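Local coordinates for putative NADPH:quinone reductase (Bacillus thuringiensis, PDB 3GMS), which probably catalyses the NADPH-dependent reduction of quinones, as a putative member of the medium-chain dehydrogenase/reductase superfamily, at residues 305-310 / 327-332. Numbering follows the deposited sequence.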
loop_
_atom_site.group_PDB
_atom_site.type_symbol
_atom_site.label_atom_id
_atom_site.label_comp_id
_atom_site.label_asym_id
_atom_site.label_seq_id
_atom_site.Cartn_x
_atom_site.Cartn_y
_atom_site.Cartn_z
ATOM N N TYR A 305 0.044 -19.306 2.002
ATOM C CA TYR A 305 -0.631 -20.023 3.076
ATOM C C TYR A 305 -2.091 -20.039 2.756
ATOM O O TYR A 305 -2.642 -19.045 2.222
ATOM C CB TYR A 305 -0.455 -19.271 4.403
ATOM C CG TYR A 305 0.963 -19.339 4.910
ATOM C CD1 TYR A 305 1.327 -20.353 5.789
ATOM C CD2 TYR A 305 1.937 -18.410 4.512
ATOM C CE1 TYR A 305 2.617 -20.441 6.269
ATOM C CE2 TYR A 305 3.269 -18.513 4.977
ATOM C CZ TYR A 305 3.566 -19.540 5.878
ATOM O OH TYR A 305 4.834 -19.712 6.408
ATOM N N GLU A 306 -2.741 -21.133 3.106
ATOM C CA GLU A 306 -4.180 -21.184 3.014
ATOM C C GLU A 306 -4.795 -20.285 4.082
ATOM O O GLU A 306 -4.231 -20.099 5.174
ATOM C CB GLU A 306 -4.653 -22.627 3.163
ATOM C CG GLU A 306 -4.066 -23.520 2.081
ATOM C CD GLU A 306 -4.808 -23.367 0.780
ATOM O OE1 GLU A 306 -6.027 -23.076 0.826
ATOM O OE2 GLU A 306 -4.182 -23.550 -0.279
ATOM N N LEU A 307 -5.961 -19.741 3.766
ATOM C CA LEU A 307 -6.687 -18.882 4.696
ATOM C C LEU A 307 -6.697 -19.421 6.161
ATOM O O LEU A 307 -6.410 -18.652 7.080
ATOM C CB LEU A 307 -8.088 -18.613 4.126
ATOM C CG LEU A 307 -8.875 -17.385 4.566
ATOM C CD1 LEU A 307 -8.152 -16.083 4.270
ATOM C CD2 LEU A 307 -10.244 -17.473 3.897
ATOM N N ALA A 308 -6.912 -20.740 6.362
ATOM C CA ALA A 308 -6.933 -21.344 7.711
ATOM C C ALA A 308 -5.647 -21.174 8.492
ATOM O O ALA A 308 -5.664 -21.193 9.729
ATOM C CB ALA A 308 -7.308 -22.840 7.676
ATOM N N ASP A 309 -4.540 -21.014 7.772
ATOM C CA ASP A 309 -3.231 -20.894 8.378
ATOM C C ASP A 309 -2.790 -19.450 8.540
ATOM O O ASP A 309 -1.599 -19.147 8.559
ATOM C CB ASP A 309 -2.210 -21.641 7.521
ATOM C CG ASP A 309 -2.387 -23.123 7.589
ATOM O OD1 ASP A 309 -2.407 -23.637 8.724
ATOM O OD2 ASP A 309 -2.532 -23.769 6.517
ATOM N N VAL A 310 -3.748 -18.542 8.673
ATOM C CA VAL A 310 -3.416 -17.105 8.781
ATOM C C VAL A 310 -2.484 -16.783 9.936
ATOM O O VAL A 310 -1.547 -15.976 9.806
ATOM C CB VAL A 310 -4.726 -16.251 8.845
ATOM C CG1 VAL A 310 -5.539 -16.627 10.099
ATOM C CG2 VAL A 310 -4.415 -14.745 8.810
ATOM N N VAL A 327 4.076 -12.142 1.535
ATOM C CA VAL A 327 3.412 -13.341 1.970
ATOM C C VAL A 327 1.946 -13.252 1.538
ATOM O O VAL A 327 1.352 -12.188 1.623
ATOM C CB VAL A 327 3.477 -13.454 3.505
ATOM C CG1 VAL A 327 2.745 -14.742 3.985
ATOM C CG2 VAL A 327 4.964 -13.458 3.958
ATOM N N PHE A 328 1.379 -14.334 1.046
ATOM C CA PHE A 328 -0.021 -14.326 0.598
ATOM C C PHE A 328 -0.877 -15.370 1.248
ATOM O O PHE A 328 -0.383 -16.458 1.616
ATOM C CB PHE A 328 -0.081 -14.580 -0.929
ATOM C CG PHE A 328 0.611 -13.538 -1.758
ATOM C CD1 PHE A 328 -0.121 -12.481 -2.331
ATOM C CD2 PHE A 328 1.979 -13.619 -2.020
ATOM C CE1 PHE A 328 0.522 -11.528 -3.105
ATOM C CE2 PHE A 328 2.643 -12.630 -2.784
ATOM C CZ PHE A 328 1.903 -11.594 -3.338
ATOM N N LEU A 329 -2.183 -15.066 1.293
ATOM C CA LEU A 329 -3.222 -16.003 1.724
ATOM C C LEU A 329 -3.950 -16.465 0.511
ATOM O O LEU A 329 -4.496 -15.644 -0.232
ATOM C CB LEU A 329 -4.221 -15.310 2.659
ATOM C CG LEU A 329 -3.655 -14.894 4.028
ATOM C CD1 LEU A 329 -4.566 -13.910 4.770
ATOM C CD2 LEU A 329 -3.217 -16.112 4.950
ATOM N N THR A 330 -3.933 -17.780 0.263
ATOM C CA THR A 330 -4.417 -18.237 -1.030
ATOM C C THR A 330 -5.615 -19.159 -0.803
ATOM O O THR A 330 -5.766 -19.736 0.289
ATOM C CB THR A 330 -3.312 -18.956 -1.859
ATOM O OG1 THR A 330 -2.908 -20.147 -1.168
ATOM C CG2 THR A 330 -2.090 -18.053 -2.120
ATOM N N SER A 331 -6.467 -19.287 -1.815
ATOM C CA SER A 331 -7.685 -20.083 -1.673
ATOM C C SER A 331 -8.014 -20.854 -2.937
ATOM O O SER A 331 -9.157 -20.879 -3.355
ATOM C CB SER A 331 -8.868 -19.174 -1.316
ATOM O OG SER A 331 -8.804 -18.723 0.023
ATOM N N TYR A 332 -7.026 -21.488 -3.546
ATOM C CA TYR A 332 -7.243 -22.137 -4.825
ATOM C C TYR A 332 -8.048 -23.444 -4.707
ATOM O O TYR A 332 -7.917 -24.100 -3.680
ATOM C CB TYR A 332 -5.899 -22.397 -5.496
ATOM C CG TYR A 332 -5.246 -21.135 -6.042
ATOM C CD1 TYR A 332 -4.107 -20.599 -5.444
ATOM C CD2 TYR A 332 -5.760 -20.491 -7.175
ATOM C CE1 TYR A 332 -3.489 -19.430 -5.953
ATOM C CE2 TYR A 332 -5.152 -19.344 -7.703
ATOM C CZ TYR A 332 -4.009 -18.827 -7.090
ATOM O OH TYR A 332 -3.438 -17.703 -7.624
HETATM O O HOH W 1 -4.244 -22.142 -2.277
#
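The Y305 ring swings beside its own backbone N (chi1 -70°), and its CD2–CE2 side meets V327 CG1 obliquely, CD2 coming within 3.8 Å. Y305 shares this sheet face with L329, its partner in parallel register, through two backbone hydrogen bonds: Y305 N to F328 O (2.9 Å) and T330 N to Y305 O (2.7 Å). The L329 branches spread beneath the turn that follows E306: CD2 reaches Y305 CB and V310 CA, while CD1 lies 4.1 Å from V310 CG2 and 4.2 Å from L307 CD1, an apolar cluster under the 3-10 turn 307-308 and the start of helix 310-318. Near the solvent the contact becomes polar. E306 starts away from T330, but in one of its two conformers a bend at chi2 (-79°) brings its carboxylate back across the threonine at about a right angle, without a direct hydrogen bond. A water hydrogen-bonds T330 OG1 and accepts from Y332 N. The L307 N to T330 O hydrogen bond is weak. This is the parallel strand pair of a beta-alpha-beta unit: helix 310-318 packs on Y305 and V327 through V316, and strand 34-43 flanks strand 326-330 antiparallel on its other edge, where R42 NH1 hydrogen-bonds S331 OG and L329 O.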